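Local coordinates for putative acetyl-CoA acetyltransferase (Thermus thermophilus, PDB 1ULQ), which probably catalyses acyl transfer to and from acetyl-CoA as a member of the thiolase family, with a likely role in lipid metabolism, at residues 48-58 against 80-91; 278-289 against 390-400. One frame throughout, in Å; residues are numbered along the deposited sequence.

How the contacts relate
Contact 1 and contact 2 lie about 17 Å apart, centre to centre, in the two halves of the layered thiolase fold. The parallel pair of contact 1 belongs to the sheet of the N-terminal half, where strand 81-86 is outermost within the chain; the antiparallel pair of contact 2 belongs to the sheet of the C-terminal half. Helix 91-104 lies between them, touching Tyr52 and Val85 on one side and Val281 and Ile284 on the other. Contact 1 closes well before contact 2 opens. The turn carrying Cys89 reaches the second half through Arg87 on Val286 and Gly90 on Ile393, consistent with an active site between the halves, and both contacts reach the second subunit.

Contact 1 of 2, residues 48-58 against 80-91; sequences VEDVYAGCANQ and VAGCTVNRLCGS
Backbone bonds between Ala53 and its partners Cys83 and Val85 hold the middle of this parallel strand pair. Ala53 N donates to Cys83 O at 3.1 Å, and Ala53 O receives Val85 N at 2.7 Å. On one side of this pair Cys83 N reaches Val51 O (3.0 Å, angle 164°); on the other, Cys55 N meets Val85 O at 3.2 Å. Past the strand end, Gln58 folds back and its NE2 donates to Cys55 O (2.9 Å, angle 168°), the acceptor lying in the plane of the amide. That plane is thereby fixed with its NE2 against Thr84 CG2; the Thr84 chi1 of -64° turns this methyl toward the amide and leaves OG1 for Asn65.

On the face carrying Tyr52, Cys83 and Val85, the ring atom Tyr52 CD2 meets Cys83 CB and Val85 CG1 obliquely, with helix 91-104 beneath. Val48 CG1 touches Val80 CG1 (3.8 Å) at the start of the pair. At its far end Ser91 CB packs closely on Gly54 CA, 3.6 Å away.

Asn86 OD1 accepts from Leu88 N at 2.9 Å, an Asx turn leading to Cys89, the predicted acyl-carrying nucleophile; Asn86 ND2 is bonded to Gln58 OE1 of the second subunit. Residues 84-86 also pair antiparallel with a strand of that subunit. This beta-alpha-beta unit therefore sets a buried polar turn at the end of a strand that continues the sheet across the dimer interface, consistent with a nucleophile placed by both the fold and the interface.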
# COMPACT_ATOMS: atom_id res chain seq x y z
N VAL C 48 31.81 -24.66 9.99
CA VAL C 48 31.66 -23.22 9.82
C VAL C 48 31.31 -22.56 11.14
O VAL C 48 30.41 -23.01 11.86
CB VAL C 48 30.57 -22.88 8.81
CG1 VAL C 48 30.60 -21.40 8.49
CG2 VAL C 48 30.75 -23.69 7.56
N GLU C 49 32.02 -21.48 11.44
CA GLU C 49 31.86 -20.70 12.66
C GLU C 49 30.75 -19.66 12.58
O GLU C 49 29.89 -19.57 13.47
CB GLU C 49 33.18 -20.01 12.96
CG GLU C 49 33.18 -19.08 14.15
CD GLU C 49 33.03 -19.81 15.45
OE1 GLU C 49 33.27 -21.04 15.48
OE2 GLU C 49 32.67 -19.15 16.44
N ASP C 50 30.76 -18.87 11.52
CA ASP C 50 29.77 -17.80 11.35
C ASP C 50 29.62 -17.52 9.86
O ASP C 50 30.51 -17.85 9.07
CB ASP C 50 30.27 -16.55 12.11
CG ASP C 50 29.25 -15.42 12.14
OD1 ASP C 50 28.05 -15.69 11.91
OD2 ASP C 50 29.66 -14.27 12.41
N VAL C 51 28.51 -16.92 9.46
CA VAL C 51 28.30 -16.61 8.04
C VAL C 51 27.96 -15.15 7.84
O VAL C 51 26.93 -14.67 8.29
CB VAL C 51 27.17 -17.48 7.42
CG1 VAL C 51 26.67 -16.84 6.14
CG2 VAL C 51 27.69 -18.87 7.10
N TYR C 52 28.85 -14.43 7.17
CA TYR C 52 28.60 -13.02 6.89
C TYR C 52 28.03 -12.93 5.49
O TYR C 52 28.45 -13.66 4.60
CB TYR C 52 29.89 -12.19 6.96
CG TYR C 52 30.41 -11.93 8.36
CD1 TYR C 52 31.54 -12.60 8.84
CD2 TYR C 52 29.79 -11.00 9.19
CE1 TYR C 52 32.04 -12.34 10.11
CE2 TYR C 52 30.29 -10.74 10.46
CZ TYR C 52 31.42 -11.41 10.91
OH TYR C 52 31.94 -11.14 12.16
N ALA C 53 27.06 -12.04 5.32
CA ALA C 53 26.44 -11.83 4.02
C ALA C 53 26.04 -10.38 3.83
O ALA C 53 25.51 -9.74 4.74
CB ALA C 53 25.23 -12.73 3.87
N GLY C 54 26.29 -9.86 2.63
CA GLY C 54 25.94 -8.48 2.33
C GLY C 54 24.62 -8.37 1.61
O GLY C 54 24.34 -9.14 0.69
N CYS C 55 23.80 -7.41 2.02
CA CYS C 55 22.49 -7.21 1.42
C CYS C 55 22.11 -5.73 1.54
O CYS C 55 21.97 -5.20 2.64
CB CYS C 55 21.47 -8.08 2.13
SG CYS C 55 19.90 -8.16 1.28
N ALA C 56 21.92 -5.08 0.39
CA ALA C 56 21.60 -3.66 0.34
C ALA C 56 20.20 -3.27 0.75
O ALA C 56 19.95 -2.12 1.12
CB ALA C 56 21.87 -3.14 -1.06
N ASN C 57 19.27 -4.21 0.68
CA ASN C 57 17.89 -3.92 1.04
C ASN C 57 17.32 -5.11 1.78
O ASN C 57 17.01 -6.13 1.16
CB ASN C 57 17.09 -3.66 -0.24
CG ASN C 57 15.65 -4.10 -0.14
OD1 ASN C 57 15.05 -4.49 -1.14
ND2 ASN C 57 15.07 -4.02 1.05
N GLN C 58 17.16 -5.01 3.08
CA GLN C 58 16.65 -6.16 3.80
C GLN C 58 15.21 -6.01 4.24
O GLN C 58 14.85 -6.45 5.32
CB GLN C 58 17.55 -6.44 4.99
CG GLN C 58 18.97 -6.73 4.57
CD GLN C 58 19.95 -6.41 5.67
OE1 GLN C 58 19.68 -6.70 6.83
NE2 GLN C 58 21.08 -5.82 5.32
N VAL C 80 25.88 -22.98 13.61
CA VAL C 80 26.52 -21.96 12.78
C VAL C 80 25.85 -20.59 12.93
O VAL C 80 24.64 -20.45 12.75
CB VAL C 80 26.49 -22.34 11.29
CG1 VAL C 80 27.35 -21.36 10.50
CG2 VAL C 80 26.99 -23.76 11.10
N ALA C 81 26.64 -19.58 13.25
CA ALA C 81 26.11 -18.23 13.42
C ALA C 81 26.01 -17.52 12.09
O ALA C 81 26.48 -18.01 11.07
CB ALA C 81 26.99 -17.43 14.37
N GLY C 82 25.39 -16.35 12.11
CA GLY C 82 25.23 -15.57 10.90
C GLY C 82 24.85 -14.13 11.17
O GLY C 82 24.14 -13.83 12.13
N CYS C 83 25.34 -13.23 10.32
CA CYS C 83 25.08 -11.81 10.43
C CYS C 83 25.02 -11.23 9.03
O CYS C 83 25.73 -11.70 8.14
CB CYS C 83 26.19 -11.14 11.22
SG CYS C 83 26.04 -9.36 11.34
N THR C 84 24.19 -10.22 8.84
CA THR C 84 24.06 -9.57 7.53
C THR C 84 24.65 -8.16 7.56
O THR C 84 24.14 -7.27 8.24
CB THR C 84 22.58 -9.49 7.10
OG1 THR C 84 22.05 -10.81 6.94
CG2 THR C 84 22.45 -8.76 5.80
N VAL C 85 25.72 -7.96 6.80
CA VAL C 85 26.36 -6.66 6.74
C VAL C 85 25.78 -5.82 5.60
O VAL C 85 25.35 -6.35 4.58
CB VAL C 85 27.88 -6.81 6.53
CG1 VAL C 85 28.51 -7.32 7.82
CG2 VAL C 85 28.17 -7.77 5.38
N ASN C 86 25.77 -4.50 5.77
CA ASN C 86 25.23 -3.62 4.74
C ASN C 86 25.98 -2.32 4.55
O ASN C 86 25.82 -1.39 5.34
CB ASN C 86 23.77 -3.30 5.03
CG ASN C 86 23.23 -2.22 4.13
OD1 ASN C 86 23.71 -2.04 3.01
ND2 ASN C 86 22.22 -1.49 4.60
N ARG C 87 26.79 -2.26 3.50
CA ARG C 87 27.54 -1.07 3.14
C ARG C 87 27.20 -0.86 1.68
O ARG C 87 28.07 -0.63 0.84
CB ARG C 87 29.05 -1.27 3.30
CG ARG C 87 29.85 0.03 3.24
CD ARG C 87 31.35 -0.18 3.31
NE ARG C 87 31.83 -0.75 4.57
CZ ARG C 87 32.25 -0.05 5.62
NH1 ARG C 87 32.27 1.28 5.58
NH2 ARG C 87 32.70 -0.68 6.70
N LEU C 88 25.90 -0.96 1.39
CA LEU C 88 25.35 -0.81 0.04
C LEU C 88 26.05 -1.60 -1.05
O LEU C 88 26.29 -2.80 -0.91
CB LEU C 88 25.29 0.68 -0.36
CG LEU C 88 24.10 1.43 0.25
CD1 LEU C 88 24.11 2.86 -0.22
CD2 LEU C 88 22.80 0.76 -0.16
N CYS C 89 26.38 -0.92 -2.14
CA CYS C 89 27.03 -1.55 -3.29
C CYS C 89 28.22 -2.42 -2.90
O CYS C 89 28.49 -3.44 -3.54
CB CYS C 89 27.46 -0.46 -4.27
SG CYS C 89 26.11 0.69 -4.64
N GLY C 90 28.93 -2.04 -1.85
CA GLY C 90 30.08 -2.81 -1.42
C GLY C 90 29.85 -3.81 -0.31
O GLY C 90 30.80 -4.32 0.27
N SER C 91 28.60 -4.11 0.00
CA SER C 91 28.31 -5.04 1.08
C SER C 91 28.93 -6.43 0.88
O SER C 91 29.39 -7.06 1.83
CB SER C 91 26.80 -5.15 1.28
OG SER C 91 26.28 -3.92 1.78

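Contact 2 of 2, residues 278-289 against 390-400; sequences LARVRAIAVAGV and GQGIAVVVEGM
Arg280 and Arg282 both converge on a single carboxylate oxygen, Glu398 OE1, yet they meet it in different ways. Arg282 NE donates along its guanidinium plane to Glu398 OE1 (3.0 Å, angle 162°), reaching the oxygen from above the carboxylate plane. By contrast, Glu398 OE1 lies over a face of the Arg280 guanidinium, 2.8 Å from NH1, so this second salt bridge is a matter of charge alone. Glu398 comes up between them on an extended chain, CG anti to the backbone N (chi1 -173°), its OE2 weakly hydrogen-bonded to Gln379, and Met400 SD lies at the edge of the Arg280 group.

A classic beta bulge lies just beside this cluster: Arg282 and Ala283 both face Val396, and Val396 O takes Arg282 N at 2.8 Å and, weakly, Ala283 N. Beyond it the antiparallel register is regular, with Val396 N to Ala283 O at 2.8 Å and paired bonds joining Ala285 to Ala394 and Ala287 to Gly392. Ile284 CG2 lies beside Val395 CG2, and Val286 CG2 meets Ile393 CG1 at 3.8 Å; helix 91-104 covers Ile284.

A leucine in place of Arg282 would probably leave Glu398 OE1 without its N-H donor, held by the charge of Arg280 over whose guanidinium face it lies. The pair thus joins an apolar interior, close to the predicted catalytic Cys386, to a charged strand end where two positive groups are likely to stabilise the ionised glutamate.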
# COMPACT_ATOMS: atom_id res chain seq x y z
N LEU C 278 43.34 -20.79 -2.63
CA LEU C 278 43.06 -20.20 -3.92
C LEU C 278 43.78 -18.87 -3.87
O LEU C 278 44.34 -18.40 -4.86
CB LEU C 278 41.55 -20.01 -4.07
CG LEU C 278 40.95 -19.88 -5.47
CD1 LEU C 278 41.58 -20.85 -6.43
CD2 LEU C 278 39.46 -20.13 -5.39
N ALA C 279 43.78 -18.28 -2.68
CA ALA C 279 44.44 -17.01 -2.45
C ALA C 279 44.44 -16.73 -0.96
O ALA C 279 43.79 -17.42 -0.17
CB ALA C 279 43.71 -15.91 -3.19
N ARG C 280 45.17 -15.68 -0.59
CA ARG C 280 45.31 -15.24 0.79
C ARG C 280 44.88 -13.76 0.88
O ARG C 280 45.21 -12.95 0.01
CB ARG C 280 46.79 -15.40 1.19
CG ARG C 280 47.24 -14.62 2.41
CD ARG C 280 48.65 -14.03 2.25
NE ARG C 280 49.69 -15.04 2.03
CZ ARG C 280 51.00 -14.80 2.10
NH1 ARG C 280 51.46 -13.59 2.37
NH2 ARG C 280 51.86 -15.79 1.86
N VAL C 281 44.12 -13.41 1.92
CA VAL C 281 43.70 -12.02 2.09
C VAL C 281 44.88 -11.22 2.67
O VAL C 281 45.30 -11.44 3.81
CB VAL C 281 42.48 -11.92 3.02
CG1 VAL C 281 42.10 -10.48 3.24
CG2 VAL C 281 41.33 -12.67 2.41
N ARG C 282 45.41 -10.31 1.88
CA ARG C 282 46.54 -9.49 2.31
C ARG C 282 46.15 -8.25 3.10
O ARG C 282 46.60 -8.07 4.23
CB ARG C 282 47.39 -9.10 1.11
CG ARG C 282 48.63 -9.97 0.92
CD ARG C 282 49.89 -9.20 1.29
NE ARG C 282 51.08 -9.80 0.68
CZ ARG C 282 52.28 -9.24 0.68
NH1 ARG C 282 52.48 -8.06 1.26
NH2 ARG C 282 53.30 -9.87 0.10
N ALA C 283 45.33 -7.37 2.52
CA ALA C 283 44.94 -6.17 3.24
C ALA C 283 43.58 -5.65 2.81
O ALA C 283 43.16 -5.87 1.67
CB ALA C 283 45.97 -5.09 3.03
N ILE C 284 42.91 -4.97 3.73
CA ILE C 284 41.59 -4.40 3.47
C ILE C 284 41.58 -2.91 3.82
O ILE C 284 42.28 -2.48 4.74
CB ILE C 284 40.51 -5.08 4.31
CG1 ILE C 284 40.69 -6.58 4.28
CG2 ILE C 284 39.15 -4.73 3.75
CD1 ILE C 284 39.93 -7.29 5.38
N ALA C 285 40.78 -2.14 3.10
CA ALA C 285 40.67 -0.70 3.35
C ALA C 285 39.33 -0.14 2.91
O ALA C 285 38.81 -0.47 1.85
CB ALA C 285 41.80 0.05 2.64
N VAL C 286 38.78 0.72 3.75
CA VAL C 286 37.49 1.34 3.48
C VAL C 286 37.71 2.86 3.54
O VAL C 286 38.52 3.34 4.33
CB VAL C 286 36.48 0.87 4.56
CG1 VAL C 286 35.98 2.03 5.38
CG2 VAL C 286 35.36 0.10 3.90
N ALA C 287 37.02 3.61 2.69
CA ALA C 287 37.19 5.06 2.68
C ALA C 287 35.94 5.78 2.23
O ALA C 287 35.12 5.23 1.49
CB ALA C 287 38.35 5.42 1.78
N GLY C 288 35.79 7.03 2.67
CA GLY C 288 34.64 7.83 2.28
C GLY C 288 35.02 8.96 1.34
O GLY C 288 36.12 9.51 1.41
N VAL C 289 34.11 9.30 0.44
CA VAL C 289 34.32 10.39 -0.52
C VAL C 289 33.01 11.15 -0.55
O VAL C 289 32.00 10.66 -0.04
CB VAL C 289 34.64 9.84 -1.92
CG1 VAL C 289 35.91 9.01 -1.87
CG2 VAL C 289 33.46 8.99 -2.42
N GLY C 390 28.62 7.95 -1.27
CA GLY C 390 30.02 8.30 -1.05
C GLY C 390 31.02 7.46 -0.27
O GLY C 390 31.57 7.94 0.73
N GLN C 391 31.30 6.24 -0.72
CA GLN C 391 32.27 5.38 -0.05
C GLN C 391 32.99 4.50 -1.06
O GLN C 391 32.62 4.44 -2.22
CB GLN C 391 31.58 4.47 0.98
CG GLN C 391 31.57 5.02 2.37
CD GLN C 391 30.78 4.16 3.32
OE1 GLN C 391 29.55 4.19 3.31
NE2 GLN C 391 31.47 3.38 4.13
N GLY C 392 34.02 3.82 -0.59
CA GLY C 392 34.78 2.94 -1.45
C GLY C 392 35.43 1.87 -0.61
O GLY C 392 35.86 2.14 0.52
N ILE C 393 35.50 0.65 -1.13
CA ILE C 393 36.12 -0.44 -0.39
C ILE C 393 37.03 -1.17 -1.35
O ILE C 393 36.77 -1.21 -2.55
CB ILE C 393 35.06 -1.39 0.19
CG1 ILE C 393 35.73 -2.44 1.07
CG2 ILE C 393 34.25 -2.01 -0.94
CD1 ILE C 393 34.76 -3.40 1.69
N ALA C 394 38.13 -1.71 -0.83
CA ALA C 394 39.09 -2.44 -1.64
C ALA C 394 39.76 -3.54 -0.82
O ALA C 394 40.02 -3.37 0.38
CB ALA C 394 40.15 -1.49 -2.20
N VAL C 395 40.04 -4.66 -1.47
CA VAL C 395 40.67 -5.81 -0.82
C VAL C 395 41.82 -6.34 -1.66
O VAL C 395 41.63 -6.65 -2.84
CB VAL C 395 39.66 -6.93 -0.64
CG1 VAL C 395 40.36 -8.20 -0.19
CG2 VAL C 395 38.62 -6.51 0.36
N VAL C 396 43.00 -6.45 -1.06
CA VAL C 396 44.15 -6.96 -1.80
C VAL C 396 44.36 -8.43 -1.47
O VAL C 396 44.37 -8.83 -0.31
CB VAL C 396 45.44 -6.19 -1.49
CG1 VAL C 396 46.54 -6.65 -2.42
CG2 VAL C 396 45.22 -4.71 -1.65
N VAL C 397 44.53 -9.23 -2.51
CA VAL C 397 44.70 -10.66 -2.35
C VAL C 397 45.95 -11.19 -3.05
O VAL C 397 46.32 -10.73 -4.14
CB VAL C 397 43.44 -11.35 -2.89
CG1 VAL C 397 43.74 -12.75 -3.32
CG2 VAL C 397 42.39 -11.34 -1.82
N GLU C 398 46.61 -12.16 -2.41
CA GLU C 398 47.83 -12.78 -2.94
C GLU C 398 47.50 -14.22 -3.32
O GLU C 398 46.99 -14.98 -2.49
CB GLU C 398 48.95 -12.74 -1.90
CG GLU C 398 50.32 -13.22 -2.41
CD GLU C 398 51.47 -12.95 -1.42
OE1 GLU C 398 51.19 -12.65 -0.23
OE2 GLU C 398 52.66 -13.05 -1.83
N GLY C 399 47.78 -14.59 -4.56
CA GLY C 399 47.50 -15.94 -5.02
C GLY C 399 48.41 -16.98 -4.40
O GLY C 399 49.49 -16.64 -3.91
N MET C 400 47.97 -18.24 -4.42
CA MET C 400 48.75 -19.36 -3.87
C MET C 400 48.48 -20.69 -4.59
O MET C 400 47.63 -20.72 -5.49
CB MET C 400 48.44 -19.51 -2.37
CG MET C 400 48.52 -18.20 -1.59
SD MET C 400 48.95 -18.32 0.17
CE MET C 400 47.50 -19.12 0.85